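Integron gene cassette protein HFX_CASS3 (Uncultured bacterium, PDB 3FYN) is of unknown function but is a member of the GNAT acetyltransferase family and so probably transfers an acetyl group to an unidentified substrate. Local coordinates at residues V36-F44 / L75-Y85. Sequence-based numbering, arbitrary orientation.
Sequences VLVRLMSEF and LIAEGTESVGY
Y85 packs against helix 36-44, its ring approached obliquely by L37 CD2, L40 CB and the backbone N of M41. CB of L40 is 3.7 Å from Y85 CD1. Selenomethionine M41 crosses obliquely beyond the hydroxyl, its CG 3.3 Å from Y85 OH. Y85 CG stands between its own backbone N and carbonyl carbon (chi1 72°), which turns the ring toward the helix, its long axis slanting past L37 and L40 to bring OH to M41 and F44. There the hydroxyl oxygen meets F44 at the ring edge, 3.7 Å from CD2, the two side chains running nearly perpendicular.

A second apolar cluster forms round L75, whose CD2 touches L37 CD2 (3.7 Å) and L40 CD1 (3.8 Å). L40 lies on the face of the hairpin and spans both strands, CD1 also meeting the carbonyl oxygen of G84, with V36 CG1 closing the row against S82 CB at 3.9 Å. No hydrogen bond crosses between the two segments; E43 forms a salt bridge with R109. In the hairpin, a type II' turn from E78 to E81 joins the strands, and a classic bulge sets both V83 and G84 opposite I76, whose O takes V83 N and whose N gives to G84 O.

The short helix axis crosses strand 81-85 at -66°, 8.7 Å away, while F61 of helix 54-66 also packs on L37 and M41. A first helix laid across the early antiparallel strands of a mixed sheet is characteristic of the GNAT acetyltransferase fold.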
ATOM      1  N   VAL A  36      -8.673 -23.018   7.248  1.00 12.98           N
ATOM      2  CA  VAL A  36      -9.526 -22.832   6.080  1.00 12.99           C
ATOM      3  C   VAL A  36      -8.981 -21.738   5.151  1.00 12.87           C
ATOM      4  O   VAL A  36      -9.014 -21.879   3.926  1.00 12.24           O
ATOM      5  CB  VAL A  36     -10.998 -22.560   6.482  1.00 13.24           C
ATOM      6  CG1 VAL A  36     -11.771 -21.961   5.317  1.00 14.72           C
ATOM      7  CG2 VAL A  36     -11.666 -23.852   6.956  1.00 14.37           C
ATOM      8  N   LEU A  37      -8.456 -20.658   5.729  1.00 12.44           N
ATOM      9  CA  LEU A  37      -7.859 -19.595   4.923  1.00 10.67           C
ATOM     10  C   LEU A  37      -6.691 -20.117   4.091  1.00 11.09           C
ATOM     11  O   LEU A  37      -6.539 -19.771   2.917  1.00 11.11           O
ATOM     12  CB  LEU A  37      -7.399 -18.434   5.807  1.00 10.12           C
ATOM     13  CG  LEU A  37      -8.554 -17.565   6.316  1.00 10.65           C
ATOM     14  CD1 LEU A  37      -8.108 -16.705   7.503  1.00 12.83           C
ATOM     15  CD2 LEU A  37      -9.130 -16.709   5.180  1.00 10.78           C
ATOM     16  N   VAL A  38      -5.865 -20.954   4.708  1.00 11.48           N
ATOM     17  CA  VAL A  38      -4.735 -21.546   4.008  1.00 12.28           C
ATOM     18  C   VAL A  38      -5.192 -22.448   2.856  1.00 13.51           C
ATOM     19  O   VAL A  38      -4.619 -22.400   1.769  1.00 13.73           O
ATOM     20  CB  VAL A  38      -3.802 -22.300   4.970  1.00 13.77           C
ATOM     21  CG1 VAL A  38      -2.739 -23.069   4.194  1.00 15.48           C
ATOM     22  CG2 VAL A  38      -3.141 -21.310   5.925  1.00 13.87           C
ATOM     23  N   ARG A  39      -6.223 -23.259   3.090  0.71 13.75           N
ATOM     24  CA  ARG A  39      -6.752 -24.091   2.015  0.71 14.70           C
ATOM     25  C   ARG A  39      -7.276 -23.242   0.864  0.71 14.02           C
ATOM     26  O   ARG A  39      -7.012 -23.530  -0.305  0.71 14.83           O
ATOM     27  CB  ARG A  39      -7.860 -25.026   2.504  0.71 18.07           C
ATOM     28  CG  ARG A  39      -8.471 -25.826   1.363  0.71 21.82           C
ATOM     29  CD  ARG A  39      -9.446 -26.886   1.842  0.71 27.86           C
ATOM     30  NE  ARG A  39     -10.675 -26.308   2.375  0.71 32.68           N
ATOM     31  CZ  ARG A  39     -10.878 -26.055   3.663  0.71 35.01           C
ATOM     32  NH1 ARG A  39      -9.923 -26.323   4.545  0.71 34.29           N
ATOM     33  NH2 ARG A  39     -12.027 -25.529   4.066  0.71 35.93           N
ATOM     34  N   LEU A  40      -8.026 -22.197   1.195  1.00 13.80           N
ATOM     35  CA  LEU A  40      -8.591 -21.337   0.167  1.00 12.96           C
ATOM     36  C   LEU A  40      -7.488 -20.636  -0.628  1.00 12.27           C
ATOM     37  O   LEU A  40      -7.539 -20.578  -1.857  1.00 13.84           O
ATOM     38  CB  LEU A  40      -9.572 -20.323   0.767  1.00 13.25           C
ATOM     39  CG  LEU A  40     -10.895 -20.926   1.249  1.00 12.31           C
ATOM     40  CD1 LEU A  40     -11.657 -19.900   2.067  1.00 12.85           C
ATOM     41  CD2 LEU A  40     -11.737 -21.417   0.072  1.00 13.82           C
HETATM   42  N   MSE A  41      -6.485 -20.107   0.070  1.00 13.34           N
HETATM   43  CA  MSE A  41      -5.372 -19.461  -0.619  1.00 12.07           C
HETATM   44  C   MSE A  41      -4.626 -20.473  -1.491  1.00 13.68           C
HETATM   45  O   MSE A  41      -4.155 -20.144  -2.577  1.00 14.00           O
HETATM   46  CB  MSE A  41      -4.415 -18.808   0.374  1.00 11.90           C
HETATM   47  CG  MSE A  41      -3.375 -17.918  -0.298  1.00 11.50           C
HETATM   48 SE   MSE A  41      -2.224 -17.062   0.998  0.73 10.03          SE
HETATM   49  CE  MSE A  41      -1.067 -16.045  -0.197  1.00 13.10           C
ATOM     50  N   SER A  42      -4.527 -21.710  -1.017  0.50 13.33           N
ATOM     51  CA  SER A  42      -3.867 -22.760  -1.790  0.50 14.62           C
ATOM     52  C   SER A  42      -4.647 -23.065  -3.063  0.50 14.47           C
ATOM     53  O   SER A  42      -4.061 -23.300  -4.123  0.50 15.50           O
ATOM     54  CB  SER A  42      -3.702 -24.031  -0.956  0.50 14.48           C
ATOM     55  OG  SER A  42      -2.861 -23.802   0.160  0.50 14.73           O
ATOM     56  N   GLU A  43      -5.973 -23.058  -2.961  1.00 14.50           N
ATOM     57  CA  GLU A  43      -6.817 -23.286  -4.131  1.00 16.24           C
ATOM     58  C   GLU A  43      -6.660 -22.141  -5.123  1.00 16.94           C
ATOM     59  O   GLU A  43      -6.529 -22.354  -6.330  1.00 19.20           O
ATOM     60  CB  GLU A  43      -8.281 -23.433  -3.717  1.00 18.04           C
ATOM     61  CG  GLU A  43      -8.558 -24.687  -2.907  1.00 21.03           C
ATOM     62  CD  GLU A  43      -9.996 -24.781  -2.451  1.00 23.86           C
ATOM     63  OE1 GLU A  43     -10.827 -23.987  -2.937  1.00 23.59           O
ATOM     64  OE2 GLU A  43     -10.293 -25.657  -1.615  1.00 27.81           O
ATOM     65  N   PHE A  44      -6.682 -20.922  -4.591  1.00 16.02           N
ATOM     66  CA  PHE A  44      -6.505 -19.697  -5.359  1.00 15.14           C
ATOM     67  C   PHE A  44      -5.190 -19.771  -6.142  1.00 16.57           C
ATOM     68  O   PHE A  44      -5.145 -19.510  -7.347  1.00 16.68           O
ATOM     69  CB  PHE A  44      -6.506 -18.525  -4.364  1.00 15.31           C
ATOM     70  CG  PHE A  44      -6.404 -17.160  -4.990  1.00 17.93           C
ATOM     71  CD1 PHE A  44      -6.809 -16.926  -6.293  1.00 18.52           C
ATOM     72  CD2 PHE A  44      -5.946 -16.092  -4.235  1.00 19.83           C
ATOM     73  CE1 PHE A  44      -6.723 -15.657  -6.846  1.00 20.60           C
ATOM     74  CE2 PHE A  44      -5.861 -14.821  -4.777  1.00 21.05           C
ATOM     75  CZ  PHE A  44      -6.253 -14.603  -6.084  1.00 20.49           C
ATOM     76  N   LEU A  75     -14.261 -13.920   5.671  1.00  9.47           N
ATOM     77  CA  LEU A  75     -14.570 -15.160   4.978  1.00  9.79           C
ATOM     78  C   LEU A  75     -15.941 -15.027   4.347  1.00 10.29           C
ATOM     79  O   LEU A  75     -16.806 -14.312   4.860  1.00 11.52           O
ATOM     80  CB  LEU A  75     -14.560 -16.345   5.944  1.00 11.69           C
ATOM     81  CG  LEU A  75     -13.157 -16.892   6.234  1.00 15.52           C
ATOM     82  CD1 LEU A  75     -13.100 -17.619   7.567  1.00 19.12           C
ATOM     83  CD2 LEU A  75     -12.697 -17.797   5.104  1.00 16.49           C
ATOM     84  N   ILE A  76     -16.124 -15.709   3.225  1.00  9.98           N
ATOM     85  CA  ILE A  76     -17.373 -15.668   2.488  1.00 11.28           C
ATOM     86  C   ILE A  76     -18.037 -17.016   2.670  1.00 14.85           C
ATOM     87  O   ILE A  76     -17.477 -18.045   2.295  1.00 16.45           O
ATOM     88  CB  ILE A  76     -17.114 -15.380   1.002  1.00 14.14           C
ATOM     89  CG1 ILE A  76     -16.394 -14.034   0.855  1.00 15.39           C
ATOM     90  CG2 ILE A  76     -18.422 -15.385   0.215  1.00 16.04           C
ATOM     91  CD1 ILE A  76     -15.914 -13.739  -0.549  1.00 16.96           C
ATOM     92  N   ALA A  77     -19.219 -17.002   3.275  1.00 17.33           N
ATOM     93  CA  ALA A  77     -19.888 -18.230   3.688  1.00 19.80           C
ATOM     94  C   ALA A  77     -21.037 -18.622   2.772  1.00 22.87           C
ATOM     95  O   ALA A  77     -21.756 -17.774   2.252  1.00 25.04           O
ATOM     96  CB  ALA A  77     -20.390 -18.096   5.118  1.00 20.61           C
ATOM     97  N   GLU A  78     -21.195 -19.924   2.583  1.00 22.09           N
ATOM     98  CA  GLU A  78     -22.344 -20.474   1.885  1.00 24.73           C
ATOM     99  C   GLU A  78     -22.676 -21.784   2.582  1.00 25.03           C
ATOM    100  O   GLU A  78     -21.860 -22.700   2.597  1.00 26.18           O
ATOM    101  CB  GLU A  78     -21.997 -20.719   0.417  1.00 28.09           C
ATOM    102  CG  GLU A  78     -23.150 -21.182  -0.443  1.00 33.43           C
ATOM    103  CD  GLU A  78     -22.730 -21.427  -1.882  1.00 38.76           C
ATOM    104  OE1 GLU A  78     -21.778 -22.207  -2.102  1.00 40.45           O
ATOM    105  OE2 GLU A  78     -23.352 -20.841  -2.792  1.00 41.43           O
ATOM    106  N   GLY A  79     -23.860 -21.868   3.182  1.00 27.73           N
ATOM    107  CA  GLY A  79     -24.226 -23.043   3.954  1.00 28.85           C
ATOM    108  C   GLY A  79     -23.271 -23.278   5.112  1.00 28.87           C
ATOM    109  O   GLY A  79     -23.055 -22.390   5.938  1.00 31.50           O
ATOM    110  N   THR A  80     -22.681 -24.470   5.167  1.00 27.33           N
ATOM    111  CA  THR A  80     -21.755 -24.815   6.244  1.00 26.89           C
ATOM    112  C   THR A  80     -20.290 -24.638   5.851  1.00 26.81           C
ATOM    113  O   THR A  80     -19.396 -25.109   6.552  1.00 29.44           O
ATOM    114  CB  THR A  80     -21.961 -26.267   6.711  1.00 28.12           C
ATOM    115  OG1 THR A  80     -21.739 -27.161   5.613  1.00 28.26           O
ATOM    116  CG2 THR A  80     -23.375 -26.454   7.226  1.00 28.00           C
ATOM    117  N   GLU A  81     -20.047 -23.960   4.736  1.00 24.62           N
ATOM    118  CA  GLU A  81     -18.698 -23.832   4.205  1.00 24.81           C
ATOM    119  C   GLU A  81     -18.295 -22.391   3.953  1.00 18.73           C
ATOM    120  O   GLU A  81     -19.112 -21.558   3.568  1.00 19.61           O
ATOM    121  CB  GLU A  81     -18.583 -24.584   2.881  1.00 32.26           C
ATOM    122  CG  GLU A  81     -17.996 -25.971   2.977  1.00 40.35           C
ATOM    123  CD  GLU A  81     -17.594 -26.498   1.617  1.00 45.55           C
ATOM    124  OE1 GLU A  81     -18.304 -26.198   0.633  1.00 47.27           O
ATOM    125  OE2 GLU A  81     -16.567 -27.202   1.530  1.00 47.77           O
ATOM    126  N   SER A  82     -17.016 -22.109   4.150  1.00 15.64           N
ATOM    127  CA  SER A  82     -16.439 -20.896   3.609  1.00 13.45           C
ATOM    128  C   SER A  82     -16.064 -21.221   2.175  1.00 14.25           C
ATOM    129  O   SER A  82     -15.373 -22.210   1.919  1.00 18.08           O
ATOM    130  CB  SER A  82     -15.206 -20.480   4.406  1.00 15.80           C
ATOM    131  OG  SER A  82     -15.569 -20.099   5.718  1.00 15.95           O
ATOM    132  N   VAL A  83     -16.532 -20.400   1.242  1.00 12.76           N
ATOM    133  CA  VAL A  83     -16.273 -20.635  -0.174  1.00 14.37           C
ATOM    134  C   VAL A  83     -15.414 -19.534  -0.787  1.00 15.25           C
ATOM    135  O   VAL A  83     -15.202 -19.502  -1.996  1.00 18.18           O
ATOM    136  CB  VAL A  83     -17.581 -20.764  -0.979  1.00 13.90           C
ATOM    137  CG1 VAL A  83     -18.388 -21.958  -0.487  1.00 16.81           C
ATOM    138  CG2 VAL A  83     -18.401 -19.480  -0.900  1.00 12.98           C
ATOM    139  N   GLY A  84     -14.926 -18.628   0.050  1.00 13.21           N
ATOM    140  CA  GLY A  84     -14.071 -17.561  -0.426  1.00 12.72           C
ATOM    141  C   GLY A  84     -13.554 -16.708   0.709  1.00 11.29           C
ATOM    142  O   GLY A  84     -13.916 -16.911   1.868  1.00 11.36           O
ATOM    143  N   TYR A  85     -12.691 -15.754   0.377  1.00  9.52           N
ATOM    144  CA  TYR A  85     -12.200 -14.818   1.372  1.00  9.10           C
ATOM    145  C   TYR A  85     -11.715 -13.549   0.708  1.00  9.40           C
ATOM    146  O   TYR A  85     -11.498 -13.500  -0.507  1.00 11.59           O
ATOM    147  CB  TYR A  85     -11.076 -15.446   2.221  1.00 10.40           C
ATOM    148  CG  TYR A  85      -9.760 -15.615   1.495  1.00  9.29           C
ATOM    149  CD1 TYR A  85      -9.566 -16.663   0.602  1.00 12.16           C
ATOM    150  CD2 TYR A  85      -8.714 -14.716   1.692  1.00  9.86           C
ATOM    151  CE1 TYR A  85      -8.364 -16.819  -0.068  1.00 12.85           C
ATOM    152  CE2 TYR A  85      -7.509 -14.866   1.031  1.00 10.55           C
ATOM    153  CZ  TYR A  85      -7.341 -15.916   0.152  1.00 11.51           C
ATOM    154  OH  TYR A  85      -6.149 -16.067  -0.511  1.00 12.74           O
TER